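Local coordinates for protein SSD1 (Saccharomyces cerevisiae S288C, PDB 7AM1), which binds mRNA as a translational repressor and belongs to the RNase II family, in which it is a pseudonuclease without enzymatic activity, at residues 525-531 / 628-634; 508-512 / 651-655; 867-873 / 909-913. One frame throughout, in Å; residues are numbered along the deposited sequence.

How the interactions relate
Interactions 1 and 2 both lie within the RNB domain, their centres about 15 Å apart, while interaction 3 sits near the C-terminus of the chain, its centre about 37 Å from that of interaction 1 and about 44 Å from that of interaction 2. Helices 495-510 and 523-529 succeed each other in sequence and supply the first segments of interactions 2 and 1; their partners return in reverse order, so that the pairing of 525-531 with 628-634 is enclosed by that of 508-512 with 651-655. The two touch, Leu528 CD1 lying 4.2 Å from Ala651 CB, as parts of one RNB core. Interaction 3 follows, structurally independent, packing two stretches of a strand-rich C-terminal region.

Interaction 1 of 3, residues 525-531 / 628-634; sequences LESLDDE and FKTMPRA
Arg633 and Leu528 carry a buried contact of mixed character, half polar grip and half apolar packing, between the end of helix 523-529 and the segment leaving helix 617-629 in the RNB domain. The guanidinium takes hold of two oxygens, both near its plane. Arg633 NE and NH2 close side-on upon Ser527 O, NH2 at 2.8 Å, while Arg633 NH1 and NH2 meet Glu531 OE1 end-on in a salt bridge, NH2 at 2.9 Å. NH2 uses the anti lone pair of that oxygen, whereas NH1 comes from above the carboxylate, whose plane is turned 65° from the guanidinium. Beside this grip the backbone adds a nearly straight bond, Ala634 N to Leu528 O (2.9 Å). A lysine in place of Arg633 would probably lose the paired hold on Ser527 O and leave the Glu531 carboxylate less firmly oriented.

The apolar half is built on Leu528, whose CG, anti to its carbonyl carbon (chi1 -69°), turns the branch toward 628-634, where its two methyls part to different partners. Leu528 CD2 approaches Phe628 CE1 at 3.6 Å, and Leu528 CD1 meets the Met631 CE methyl at 3.7 Å. Leu525 CD2 reaches the same methyl from the preceding helical turn.

Around the contact, helix 689-725 supplies Tyr707 against Phe628 and Ser527, Asp704 as a second carboxylate for Arg633, and Lys703 for Glu531.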
ATOM      1  N   LEU A 525      -3.663  -7.187  -4.482  1.00 37.26           N
ATOM      2  CA  LEU A 525      -2.458  -7.747  -5.085  1.00 37.60           C
ATOM      3  C   LEU A 525      -1.855  -6.777  -6.099  1.00 34.20           C
ATOM      4  O   LEU A 525      -0.630  -6.648  -6.185  1.00 33.64           O
ATOM      5  CB  LEU A 525      -2.750  -9.097  -5.733  1.00 40.16           C
ATOM      6  CG  LEU A 525      -3.253 -10.217  -4.816  1.00 42.78           C
ATOM      7  CD1 LEU A 525      -3.005 -11.578  -5.467  1.00 44.31           C
ATOM      8  CD2 LEU A 525      -2.639 -10.161  -3.426  1.00 43.61           C
ATOM      9  N   GLU A 526      -2.693  -6.065  -6.860  1.00 33.79           N
ATOM     10  CA  GLU A 526      -2.162  -5.042  -7.760  1.00 33.11           C
ATOM     11  C   GLU A 526      -1.297  -4.042  -6.999  1.00 32.78           C
ATOM     12  O   GLU A 526      -0.223  -3.651  -7.473  1.00 30.66           O
ATOM     13  CB  GLU A 526      -3.307  -4.333  -8.491  1.00 33.37           C
ATOM     14  CG  GLU A 526      -2.980  -2.946  -9.065  1.00 33.96           C
ATOM     15  CD  GLU A 526      -1.951  -2.957 -10.190  1.00 35.58           C
ATOM     16  OE1 GLU A 526      -1.599  -4.046 -10.694  1.00 35.32           O
ATOM     17  OE2 GLU A 526      -1.508  -1.854 -10.582  1.00 35.89           O
ATOM     18  N   SER A 527      -1.735  -3.636  -5.799  1.00 34.62           N
ATOM     19  CA  SER A 527      -1.015  -2.617  -5.043  1.00 33.75           C
ATOM     20  C   SER A 527       0.316  -3.126  -4.508  1.00 32.89           C
ATOM     21  O   SER A 527       1.138  -2.314  -4.073  1.00 33.51           O
ATOM     22  CB  SER A 527      -1.883  -2.074  -3.894  1.00 34.21           C
ATOM     23  OG  SER A 527      -1.917  -2.950  -2.783  1.00 34.48           O
ATOM     24  N   LEU A 528       0.542  -4.441  -4.507  1.00 32.45           N
ATOM     25  CA  LEU A 528       1.878  -4.951  -4.239  1.00 33.60           C
ATOM     26  C   LEU A 528       2.862  -4.575  -5.339  1.00 34.20           C
ATOM     27  O   LEU A 528       4.067  -4.531  -5.080  1.00 34.03           O
ATOM     28  CB  LEU A 528       1.855  -6.470  -4.080  1.00 34.99           C
ATOM     29  CG  LEU A 528       1.153  -7.018  -2.836  1.00 38.40           C
ATOM     30  CD1 LEU A 528       0.967  -8.527  -2.963  1.00 40.73           C
ATOM     31  CD2 LEU A 528       1.939  -6.672  -1.566  1.00 38.89           C
ATOM     32  N   ASP A 529       2.389  -4.306  -6.558  1.00 33.96           N
ATOM     33  CA  ASP A 529       3.311  -3.968  -7.631  1.00 32.56           C
ATOM     34  C   ASP A 529       3.362  -2.483  -7.952  1.00 31.12           C
ATOM     35  O   ASP A 529       4.431  -1.978  -8.297  1.00 30.84           O
ATOM     36  CB  ASP A 529       2.963  -4.715  -8.921  1.00 34.25           C
ATOM     37  CG  ASP A 529       4.029  -4.539  -9.979  1.00 34.18           C
ATOM     38  OD1 ASP A 529       5.148  -5.057  -9.763  1.00 33.72           O
ATOM     39  OD2 ASP A 529       3.764  -3.867 -11.000  1.00 33.72           O
ATOM     40  N   ASP A 530       2.257  -1.760  -7.810  1.00 33.16           N
ATOM     41  CA  ASP A 530       2.181  -0.406  -8.335  1.00 34.22           C
ATOM     42  C   ASP A 530       1.164   0.375  -7.520  1.00 33.72           C
ATOM     43  O   ASP A 530       0.418  -0.187  -6.715  1.00 33.66           O
ATOM     44  CB  ASP A 530       1.810  -0.451  -9.825  1.00 35.98           C
ATOM     45  CG  ASP A 530       2.254   0.774 -10.593  1.00 38.46           C
ATOM     46  OD1 ASP A 530       3.000   1.609 -10.044  1.00 39.19           O
ATOM     47  OD2 ASP A 530       1.836   0.897 -11.768  1.00 40.39           O
ATOM     48  N   GLU A 531       1.150   1.687  -7.725  1.00 33.32           N
ATOM     49  CA  GLU A 531       0.178   2.558  -7.082  1.00 33.66           C
ATOM     50  C   GLU A 531      -0.856   3.035  -8.092  1.00 33.82           C
ATOM     51  O   GLU A 531      -0.594   3.110  -9.295  1.00 35.71           O
ATOM     52  CB  GLU A 531       0.857   3.774  -6.445  1.00 32.68           C
ATOM     53  CG  GLU A 531       1.977   3.434  -5.470  1.00 33.69           C
ATOM     54  CD  GLU A 531       3.302   3.177  -6.157  1.00 33.54           C
ATOM     55  OE1 GLU A 531       3.827   2.051  -6.024  1.00 32.55           O
ATOM     56  OE2 GLU A 531       3.818   4.098  -6.836  1.00 33.86           O
ATOM     57  N   PHE A 628      -2.979 -10.789   1.175  1.00 36.35           N
ATOM     58  CA  PHE A 628      -2.187  -9.577   0.994  1.00 37.60           C
ATOM     59  C   PHE A 628      -1.222  -9.359   2.152  1.00 41.03           C
ATOM     60  O   PHE A 628      -0.106  -8.861   1.946  1.00 41.10           O
ATOM     61  CB  PHE A 628      -3.152  -8.399   0.827  1.00 37.15           C
ATOM     62  CG  PHE A 628      -2.496  -7.057   0.800  1.00 38.19           C
ATOM     63  CD1 PHE A 628      -1.837  -6.614  -0.331  1.00 38.10           C
ATOM     64  CD2 PHE A 628      -2.575  -6.215   1.896  1.00 39.83           C
ATOM     65  CE1 PHE A 628      -1.245  -5.366  -0.358  1.00 38.57           C
ATOM     66  CE2 PHE A 628      -1.983  -4.968   1.874  1.00 40.71           C
ATOM     67  CZ  PHE A 628      -1.320  -4.543   0.743  1.00 40.12           C
ATOM     68  N   LYS A 629      -1.615  -9.757   3.365  1.00 43.18           N
ATOM     69  CA  LYS A 629      -0.791  -9.523   4.539  1.00 44.97           C
ATOM     70  C   LYS A 629       0.455 -10.389   4.575  1.00 44.90           C
ATOM     71  O   LYS A 629       1.400 -10.056   5.297  1.00 45.04           O
ATOM     72  CB  LYS A 629      -1.568  -9.831   5.816  1.00 47.65           C
ATOM     73  CG  LYS A 629      -2.741  -8.964   6.093  1.00 49.50           C
ATOM     74  CD  LYS A 629      -3.348  -9.405   7.407  1.00 51.06           C
ATOM     75  CE  LYS A 629      -4.598  -8.641   7.723  1.00 49.40           C
ATOM     76  NZ  LYS A 629      -4.864  -8.715   9.169  1.00 48.58           N
ATOM     77  N   THR A 630       0.490 -11.478   3.819  1.00 43.59           N
ATOM     78  CA  THR A 630       1.618 -12.392   3.886  1.00 45.53           C
ATOM     79  C   THR A 630       2.769 -11.983   2.982  1.00 45.44           C
ATOM     80  O   THR A 630       3.805 -12.656   2.985  1.00 46.29           O
ATOM     81  CB  THR A 630       1.169 -13.811   3.527  1.00 47.90           C
ATOM     82  OG1 THR A 630       0.818 -13.869   2.139  1.00 48.85           O
ATOM     83  CG2 THR A 630      -0.026 -14.224   4.375  1.00 49.23           C
ATOM     84  N   MET A 631       2.626 -10.897   2.225  1.00 46.45           N
ATOM     85  CA  MET A 631       3.585 -10.604   1.177  1.00 49.24           C
ATOM     86  C   MET A 631       4.115  -9.181   1.250  1.00 47.50           C
ATOM     87  O   MET A 631       3.350  -8.240   1.487  1.00 46.04           O
ATOM     88  CB  MET A 631       2.952 -10.815  -0.199  1.00 52.70           C
ATOM     89  CG  MET A 631       2.968 -12.247  -0.634  1.00 56.51           C
ATOM     90  SD  MET A 631       2.346 -12.432  -2.301  1.00 56.75           S
ATOM     91  CE  MET A 631       0.604 -12.101  -2.040  1.00 54.98           C
ATOM     92  N   PRO A 632       5.412  -8.994   1.035  1.00 48.67           N
ATOM     93  CA  PRO A 632       5.941  -7.645   0.840  1.00 46.10           C
ATOM     94  C   PRO A 632       5.683  -7.202  -0.593  1.00 42.21           C
ATOM     95  O   PRO A 632       5.355  -7.997  -1.475  1.00 42.03           O
ATOM     96  CB  PRO A 632       7.435  -7.815   1.115  1.00 49.07           C
ATOM     97  CG  PRO A 632       7.722  -9.194   0.587  1.00 51.45           C
ATOM     98  CD  PRO A 632       6.470 -10.015   0.884  1.00 51.61           C
ATOM     99  N   ARG A 633       5.856  -5.906  -0.816  1.00 38.56           N
ATOM    100  CA  ARG A 633       5.743  -5.364  -2.157  1.00 37.60           C
ATOM    101  C   ARG A 633       6.842  -5.902  -3.065  1.00 33.41           C
ATOM    102  O   ARG A 633       7.852  -6.445  -2.613  1.00 32.25           O
ATOM    103  CB  ARG A 633       5.819  -3.845  -2.123  1.00 38.93           C
ATOM    104  CG  ARG A 633       4.677  -3.203  -1.382  1.00 38.84           C
ATOM    105  CD  ARG A 633       4.635  -1.752  -1.745  1.00 37.95           C
ATOM    106  NE  ARG A 633       3.741  -1.502  -2.866  1.00 36.03           N
ATOM    107  CZ  ARG A 633       3.909  -0.541  -3.769  1.00 34.13           C
ATOM    108  NH1 ARG A 633       4.968   0.259  -3.718  1.00 33.57           N
ATOM    109  NH2 ARG A 633       3.009  -0.388  -4.732  1.00 32.89           N
ATOM    110  N   ALA A 634       6.616  -5.755  -4.369  1.00 34.78           N
ATOM    111  CA  ALA A 634       7.598  -6.132  -5.375  1.00 35.54           C
ATOM    112  C   ALA A 634       8.849  -5.260  -5.255  1.00 35.78           C
ATOM    113  O   ALA A 634       8.850  -4.210  -4.603  1.00 35.08           O
ATOM    114  CB  ALA A 634       6.989  -6.008  -6.773  1.00 36.79           C
TER

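Interaction 2 of 3, residues 508-512 / 651-655; sequences ARRIN and ALNLP
Arg510 meets Leu652, Asn653 and Leu654 at the end of helix 495-510, where a helix terminus rests against an irregular loop of the RNB domain. As the chain reaches Arg510, its side chain runs out with CG opposite the backbone N (chi1 -172°) and turns at chi3, which carries the guanidinium back over the Leu652 carbonyl. Arg510 NH2 donates to Leu652 O at 2.9 Å; the oxygen lies near the guanidinium plane, but the nitrogen stands well above the carbonyl plane, with a C=O...N angle of only 103°. Along the shaft, Arg510 CG touches Leu654 CD2 at 3.9 Å, the leucine methyl lying across the arginine. The backbone carbonyl of Arg510 faces the same loop: Asn653 ND2 donates to Arg510 O at 2.9 Å, within the carbonyl plane.

Ile511 is the first residue to leave helical geometry, and Asn512, with positive phi, is the C-prime residue of a Schellman motif. Its amide ND2 turns to Asp605.

Two waters complete the joint. One links Arg510 NH2 to Ala651 O, and the other donates to both Arg510 O and Asn653 O.

Chemically, the contact is an exchange: the helix-end carbonyl receives an amide N-H and a water, while its own arginine serves two loop carbonyls, one through water. Glu551 pairs with NH1, probably balancing part of the charge gathered there with Arg554, while NH2 satisfies the loop.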
ATOM      1  N   ALA A 508      -6.326 -14.570 -19.084  1.00 41.95           N
ATOM      2  CA  ALA A 508      -6.607 -15.990 -18.918  1.00 43.34           C
ATOM      3  C   ALA A 508      -5.340 -16.823 -19.026  1.00 43.89           C
ATOM      4  O   ALA A 508      -5.177 -17.818 -18.310  1.00 42.89           O
ATOM      5  CB  ALA A 508      -7.629 -16.442 -19.962  1.00 44.74           C
ATOM      6  N   ARG A 509      -4.434 -16.443 -19.925  1.00 46.31           N
ATOM      7  CA  ARG A 509      -3.177 -17.172 -20.035  1.00 50.56           C
ATOM      8  C   ARG A 509      -2.279 -16.865 -18.838  1.00 44.52           C
ATOM      9  O   ARG A 509      -1.599 -17.757 -18.320  1.00 43.31           O
ATOM     10  CB  ARG A 509      -2.502 -16.842 -21.366  1.00 61.02           C
ATOM     11  CG  ARG A 509      -1.435 -17.851 -21.786  1.00 73.47           C
ATOM     12  CD  ARG A 509      -0.820 -17.500 -23.141  1.00 84.59           C
ATOM     13  NE  ARG A 509      -0.422 -16.094 -23.189  1.00 91.46           N
ATOM     14  CZ  ARG A 509      -0.924 -15.179 -24.018  1.00 95.87           C
ATOM     15  NH1 ARG A 509      -1.839 -15.497 -24.929  1.00 97.57           N
ATOM     16  NH2 ARG A 509      -0.481 -13.933 -23.945  1.00 96.52           N
ATOM     17  N   ARG A 510      -2.262 -15.606 -18.383  1.00 42.86           N
ATOM     18  CA  ARG A 510      -1.406 -15.237 -17.258  1.00 42.02           C
ATOM     19  C   ARG A 510      -1.757 -16.042 -16.009  1.00 42.85           C
ATOM     20  O   ARG A 510      -0.867 -16.543 -15.313  1.00 43.76           O
ATOM     21  CB  ARG A 510      -1.513 -13.739 -16.959  1.00 41.44           C
ATOM     22  CG  ARG A 510      -0.491 -13.263 -15.917  1.00 40.90           C
ATOM     23  CD  ARG A 510      -0.582 -11.765 -15.625  1.00 40.07           C
ATOM     24  NE  ARG A 510      -1.884 -11.364 -15.086  1.00 38.92           N
ATOM     25  CZ  ARG A 510      -2.333 -11.677 -13.872  1.00 38.12           C
ATOM     26  NH1 ARG A 510      -3.532 -11.259 -13.483  1.00 37.34           N
ATOM     27  NH2 ARG A 510      -1.594 -12.411 -13.047  1.00 37.97           N
ATOM     28  N   ILE A 511      -3.053 -16.166 -15.702  1.00 42.37           N
ATOM     29  CA  ILE A 511      -3.470 -16.905 -14.514  1.00 43.98           C
ATOM     30  C   ILE A 511      -3.831 -18.349 -14.847  1.00 44.36           C
ATOM     31  O   ILE A 511      -4.327 -19.080 -13.986  1.00 43.40           O
ATOM     32  CB  ILE A 511      -4.653 -16.222 -13.786  1.00 44.82           C
ATOM     33  CG1 ILE A 511      -5.920 -16.202 -14.649  1.00 46.08           C
ATOM     34  CG2 ILE A 511      -4.266 -14.817 -13.359  1.00 43.85           C
ATOM     35  CD1 ILE A 511      -7.194 -15.991 -13.838  1.00 46.49           C
ATOM     36  N   ASN A 512      -3.610 -18.768 -16.093  1.00 47.73           N
ATOM     37  CA  ASN A 512      -3.735 -20.181 -16.460  1.00 50.70           C
ATOM     38  C   ASN A 512      -5.166 -20.688 -16.279  1.00 51.17           C
ATOM     39  O   ASN A 512      -5.395 -21.815 -15.833  1.00 51.25           O
ATOM     40  CB  ASN A 512      -2.749 -21.025 -15.647  1.00 53.18           C
ATOM     41  CG  ASN A 512      -2.563 -22.409 -16.214  1.00 55.96           C
ATOM     42  OD1 ASN A 512      -2.564 -22.592 -17.427  1.00 59.33           O
ATOM     43  ND2 ASN A 512      -2.400 -23.394 -15.340  1.00 55.16           N
ATOM     44  N   ALA A 651       2.806 -12.481  -7.276  1.00 35.65           N
ATOM     45  CA  ALA A 651       1.446 -11.951  -7.292  1.00 36.54           C
ATOM     46  C   ALA A 651       0.871 -11.906  -8.702  1.00 37.86           C
ATOM     47  O   ALA A 651      -0.352 -11.985  -8.871  1.00 37.80           O
ATOM     48  CB  ALA A 651       1.412 -10.557  -6.664  1.00 35.66           C
ATOM     49  N   LEU A 652       1.727 -11.755  -9.717  1.00 38.63           N
ATOM     50  CA  LEU A 652       1.315 -11.728 -11.115  1.00 37.48           C
ATOM     51  C   LEU A 652       1.482 -13.074 -11.808  1.00 38.40           C
ATOM     52  O   LEU A 652       1.173 -13.183 -13.001  1.00 38.59           O
ATOM     53  CB  LEU A 652       2.111 -10.669 -11.883  1.00 37.29           C
ATOM     54  CG  LEU A 652       1.931  -9.217 -11.448  1.00 39.35           C
ATOM     55  CD1 LEU A 652       2.856  -8.295 -12.231  1.00 40.11           C
ATOM     56  CD2 LEU A 652       0.497  -8.782 -11.606  1.00 40.83           C
ATOM     57  N   ASN A 653       1.987 -14.085 -11.103  1.00 38.93           N
ATOM     58  CA  ASN A 653       2.227 -15.409 -11.677  1.00 40.22           C
ATOM     59  C   ASN A 653       3.074 -15.314 -12.942  1.00 39.96           C
ATOM     60  O   ASN A 653       2.837 -16.015 -13.930  1.00 40.62           O
ATOM     61  CB  ASN A 653       0.914 -16.134 -11.968  1.00 41.44           C
ATOM     62  CG  ASN A 653       1.118 -17.608 -12.231  1.00 44.66           C
ATOM     63  OD1 ASN A 653       1.921 -18.258 -11.565  1.00 45.60           O
ATOM     64  ND2 ASN A 653       0.411 -18.141 -13.218  1.00 46.68           N
ATOM     65  N   LEU A 654       4.071 -14.429 -12.917  1.00 38.22           N
ATOM     66  CA  LEU A 654       4.931 -14.230 -14.076  1.00 39.67           C
ATOM     67  C   LEU A 654       6.365 -14.661 -13.786  1.00 39.98           C
ATOM     68  O   LEU A 654       6.882 -14.397 -12.693  1.00 39.83           O
ATOM     69  CB  LEU A 654       4.913 -12.761 -14.516  1.00 40.51           C
ATOM     70  CG  LEU A 654       3.624 -12.345 -15.231  1.00 42.47           C
ATOM     71  CD1 LEU A 654       3.638 -10.861 -15.550  1.00 42.15           C
ATOM     72  CD2 LEU A 654       3.413 -13.160 -16.502  1.00 45.16           C
ATOM     73  N   PRO A 655       7.020 -15.342 -14.738  1.00 40.40           N
ATOM     74  CA  PRO A 655       8.404 -15.791 -14.503  1.00 41.44           C
ATOM     75  C   PRO A 655       9.427 -14.673 -14.564  1.00 41.61           C
ATOM     76  O   PRO A 655      10.543 -14.840 -14.049  1.00 43.34           O
ATOM     77  CB  PRO A 655       8.638 -16.809 -15.631  1.00 42.56           C
ATOM     78  CG  PRO A 655       7.734 -16.351 -16.727  1.00 41.68           C
ATOM     79  CD  PRO A 655       6.518 -15.769 -16.059  1.00 40.56           C
TER
HETATM   80  O   HOH W   1      -2.025 -13.797 -10.433  1.00 38.04           O
HETATM   81  O   HOH W   2       1.797 -16.703 -16.178  1.00 44.33           O

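Interaction 3 of 3, residues 867-873 / 909-913; sequences ISTTETR and LNPFM
Pro911 is the bump at the middle of this contact, its ring set against Thr870 and Thr872 while its carbonyl lies beside Ile867. No hydrogen bond crosses between the segments; their fit is one of shape. The Thr872 CG2 methyl lies 3.5 Å from Pro911 CG, the threonine side chain and the ring running antiparallel past one another, and Thr870 OG1 sits 3.5 Å from Pro911 CB. Thr870 OG1 is held by its own bond to Ile867 O, 2.8 Å long and in the carbonyl plane, within the type I turn from Ile867 to Thr870.

Ile867 is the complementary bump, entering the hollow bounded by Leu909, Pro911 and Met913. Its CG1-CD1 arm, extended at chi2 (180°), reaches Leu909 and Met913, Ile867 CD1 lying 4.0 Å from Met913 CG, while the other branch, Ile867 CG2, rests 3.6 Å from Pro911 O.

Phe912 brings CZ to Thr872 CB, 3.6 Å away. The turn that presents Pro911 and Phe912 is braced by an Asx turn, Phe912 N donating to Asn910 OD1, while Asn910 ND2 is held by Val786 O.

The contact packs the turn leading into strand 872-875, the edge of one antiparallel sheet, against the loop leaving strand 903-908, the edge of another. Strand 878-884, paired with 872-875, sends Tyr879 edge-to-face against Phe912, and Leu863 of helix 862-867 packs on Leu909 and Met913.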
ATOM      1  N   ILE A 867     -29.961  -5.372  15.495  1.00 46.08           N
ATOM      2  CA  ILE A 867     -29.785  -6.389  16.524  1.00 48.51           C
ATOM      3  C   ILE A 867     -30.211  -7.764  16.022  1.00 49.09           C
ATOM      4  O   ILE A 867     -29.627  -8.782  16.416  1.00 48.83           O
ATOM      5  CB  ILE A 867     -30.546  -5.981  17.801  1.00 51.98           C
ATOM      6  CG1 ILE A 867     -29.879  -4.747  18.420  1.00 52.74           C
ATOM      7  CG2 ILE A 867     -30.606  -7.147  18.776  1.00 53.36           C
ATOM      8  CD1 ILE A 867     -30.543  -4.237  19.690  1.00 54.83           C
ATOM      9  N   SER A 868     -31.216  -7.830  15.148  1.00 50.60           N
ATOM     10  CA  SER A 868     -31.686  -9.121  14.661  1.00 54.79           C
ATOM     11  C   SER A 868     -30.653  -9.851  13.808  1.00 52.00           C
ATOM     12  O   SER A 868     -30.833 -11.043  13.541  1.00 52.08           O
ATOM     13  CB  SER A 868     -32.973  -8.938  13.854  1.00 61.70           C
ATOM     14  OG  SER A 868     -32.768  -8.046  12.771  1.00 64.57           O
ATOM     15  N   THR A 869     -29.579  -9.181  13.384  1.00 49.78           N
ATOM     16  CA  THR A 869     -28.514  -9.846  12.645  1.00 48.98           C
ATOM     17  C   THR A 869     -27.546 -10.604  13.548  1.00 49.73           C
ATOM     18  O   THR A 869     -26.692 -11.334  13.038  1.00 50.01           O
ATOM     19  CB  THR A 869     -27.707  -8.833  11.828  1.00 45.63           C
ATOM     20  OG1 THR A 869     -27.002  -7.961  12.721  1.00 42.64           O
ATOM     21  CG2 THR A 869     -28.618  -8.009  10.933  1.00 46.12           C
ATOM     22  N   THR A 870     -27.650 -10.448  14.861  1.00 50.47           N
ATOM     23  CA  THR A 870     -26.687 -11.037  15.778  1.00 50.44           C
ATOM     24  C   THR A 870     -27.165 -12.407  16.253  1.00 51.04           C
ATOM     25  O   THR A 870     -28.350 -12.737  16.190  1.00 50.55           O
ATOM     26  CB  THR A 870     -26.454 -10.113  16.977  1.00 51.54           C
ATOM     27  OG1 THR A 870     -27.620 -10.090  17.812  1.00 53.01           O
ATOM     28  CG2 THR A 870     -26.151  -8.694  16.501  1.00 51.20           C
ATOM     29  N   GLU A 871     -26.212 -13.214  16.713  1.00 52.33           N
ATOM     30  CA  GLU A 871     -26.479 -14.551  17.239  1.00 55.80           C
ATOM     31  C   GLU A 871     -26.327 -14.483  18.756  1.00 53.43           C
ATOM     32  O   GLU A 871     -25.205 -14.385  19.267  1.00 51.66           O
ATOM     33  CB  GLU A 871     -25.528 -15.574  16.621  1.00 60.37           C
ATOM     34  CG  GLU A 871     -25.824 -17.024  16.995  1.00 66.70           C
ATOM     35  CD  GLU A 871     -27.190 -17.492  16.509  1.00 72.28           C
ATOM     36  OE1 GLU A 871     -27.669 -16.966  15.482  1.00 73.43           O
ATOM     37  OE2 GLU A 871     -27.787 -18.383  17.155  1.00 75.23           O
ATOM     38  N   THR A 872     -27.449 -14.540  19.475  1.00 54.03           N
ATOM     39  CA  THR A 872     -27.460 -14.283  20.909  1.00 54.44           C
ATOM     40  C   THR A 872     -28.244 -15.358  21.648  1.00 53.79           C
ATOM     41  O   THR A 872     -29.033 -16.100  21.057  1.00 55.18           O
ATOM     42  CB  THR A 872     -28.070 -12.909  21.230  1.00 57.69           C
ATOM     43  OG1 THR A 872     -29.377 -12.818  20.649  1.00 61.15           O
ATOM     44  CG2 THR A 872     -27.197 -11.786  20.699  1.00 56.73           C
ATOM     45  N   ARG A 873     -28.009 -15.431  22.959  1.00 50.34           N
ATOM     46  CA  ARG A 873     -28.800 -16.297  23.821  1.00 51.37           C
ATOM     47  C   ARG A 873     -28.629 -15.876  25.274  1.00 49.40           C
ATOM     48  O   ARG A 873     -27.602 -15.309  25.660  1.00 47.95           O
ATOM     49  CB  ARG A 873     -28.423 -17.771  23.658  1.00 55.85           C
ATOM     50  CG  ARG A 873     -27.008 -18.113  24.057  1.00 58.74           C
ATOM     51  CD  ARG A 873     -26.670 -19.529  23.621  1.00 63.69           C
ATOM     52  NE  ARG A 873     -25.571 -20.087  24.401  1.00 67.27           N
ATOM     53  CZ  ARG A 873     -24.287 -19.988  24.074  1.00 69.55           C
ATOM     54  NH1 ARG A 873     -23.920 -19.345  22.971  1.00 69.05           N
ATOM     55  NH2 ARG A 873     -23.363 -20.530  24.856  1.00 71.57           N
ATOM     56  N   LEU A 909     -21.841  -3.538  18.462  1.00 40.42           N
ATOM     57  CA  LEU A 909     -23.109  -3.122  19.042  1.00 41.33           C
ATOM     58  C   LEU A 909     -23.510  -4.114  20.126  1.00 41.51           C
ATOM     59  O   LEU A 909     -23.389  -5.329  19.946  1.00 42.19           O
ATOM     60  CB  LEU A 909     -24.174  -3.057  17.945  1.00 41.90           C
ATOM     61  CG  LEU A 909     -25.566  -2.530  18.292  1.00 44.00           C
ATOM     62  CD1 LEU A 909     -25.515  -1.036  18.560  1.00 44.56           C
ATOM     63  CD2 LEU A 909     -26.571  -2.843  17.186  1.00 44.39           C
ATOM     64  N   ASN A 910     -23.945  -3.600  21.267  1.00 40.17           N
ATOM     65  CA  ASN A 910     -24.459  -4.467  22.320  1.00 40.76           C
ATOM     66  C   ASN A 910     -25.851  -4.957  21.939  1.00 41.40           C
ATOM     67  O   ASN A 910     -26.812  -4.175  21.964  1.00 40.38           O
ATOM     68  CB  ASN A 910     -24.499  -3.732  23.661  1.00 41.59           C
ATOM     69  CG  ASN A 910     -24.926  -4.631  24.811  1.00 43.20           C
ATOM     70  OD1 ASN A 910     -25.415  -5.740  24.600  1.00 44.15           O
ATOM     71  ND2 ASN A 910     -24.756  -4.148  26.035  1.00 43.01           N
ATOM     72  N   PRO A 911     -26.018  -6.242  21.616  1.00 44.14           N
ATOM     73  CA  PRO A 911     -27.355  -6.720  21.241  1.00 46.44           C
ATOM     74  C   PRO A 911     -28.317  -6.776  22.412  1.00 47.13           C
ATOM     75  O   PRO A 911     -29.522  -6.946  22.184  1.00 48.54           O
ATOM     76  CB  PRO A 911     -27.084  -8.116  20.667  1.00 48.60           C
ATOM     77  CG  PRO A 911     -25.860  -8.568  21.353  1.00 48.75           C
ATOM     78  CD  PRO A 911     -25.033  -7.339  21.651  1.00 46.28           C
ATOM     79  N   PHE A 912     -27.836  -6.661  23.652  1.00 46.35           N
ATOM     80  CA  PHE A 912     -28.712  -6.653  24.816  1.00 49.72           C
ATOM     81  C   PHE A 912     -28.893  -5.253  25.391  1.00 54.01           C
ATOM     82  O   PHE A 912     -29.039  -5.093  26.609  1.00 52.36           O
ATOM     83  CB  PHE A 912     -28.164  -7.591  25.889  1.00 48.03           C
ATOM     84  CG  PHE A 912     -27.996  -8.997  25.422  1.00 46.80           C
ATOM     85  CD1 PHE A 912     -29.066  -9.876  25.428  1.00 47.68           C
ATOM     86  CD2 PHE A 912     -26.769  -9.442  24.969  1.00 44.43           C
ATOM     87  CE1 PHE A 912     -28.910 -11.176  24.995  1.00 47.77           C
ATOM     88  CE2 PHE A 912     -26.608 -10.739  24.535  1.00 44.73           C
ATOM     89  CZ  PHE A 912     -27.680 -11.607  24.548  1.00 46.35           C
ATOM     90  N   MET A 913     -28.908  -4.240  24.533  1.00 61.33           N
ATOM     91  CA  MET A 913     -29.248  -2.881  24.919  1.00 69.83           C
ATOM     92  C   MET A 913     -30.762  -2.704  24.852  1.00 79.77           C
ATOM     93  O   MET A 913     -31.457  -3.413  24.121  1.00 74.99           O
ATOM     94  CB  MET A 913     -28.551  -1.866  24.015  1.00 67.02           C
ATOM     95  CG  MET A 913     -28.934  -1.975  22.545  1.00 66.73           C
ATOM     96  SD  MET A 913     -28.083  -0.770  21.506  1.00 65.11           S
ATOM     97  CE  MET A 913     -28.717   0.752  22.226  1.00 66.29           C
TER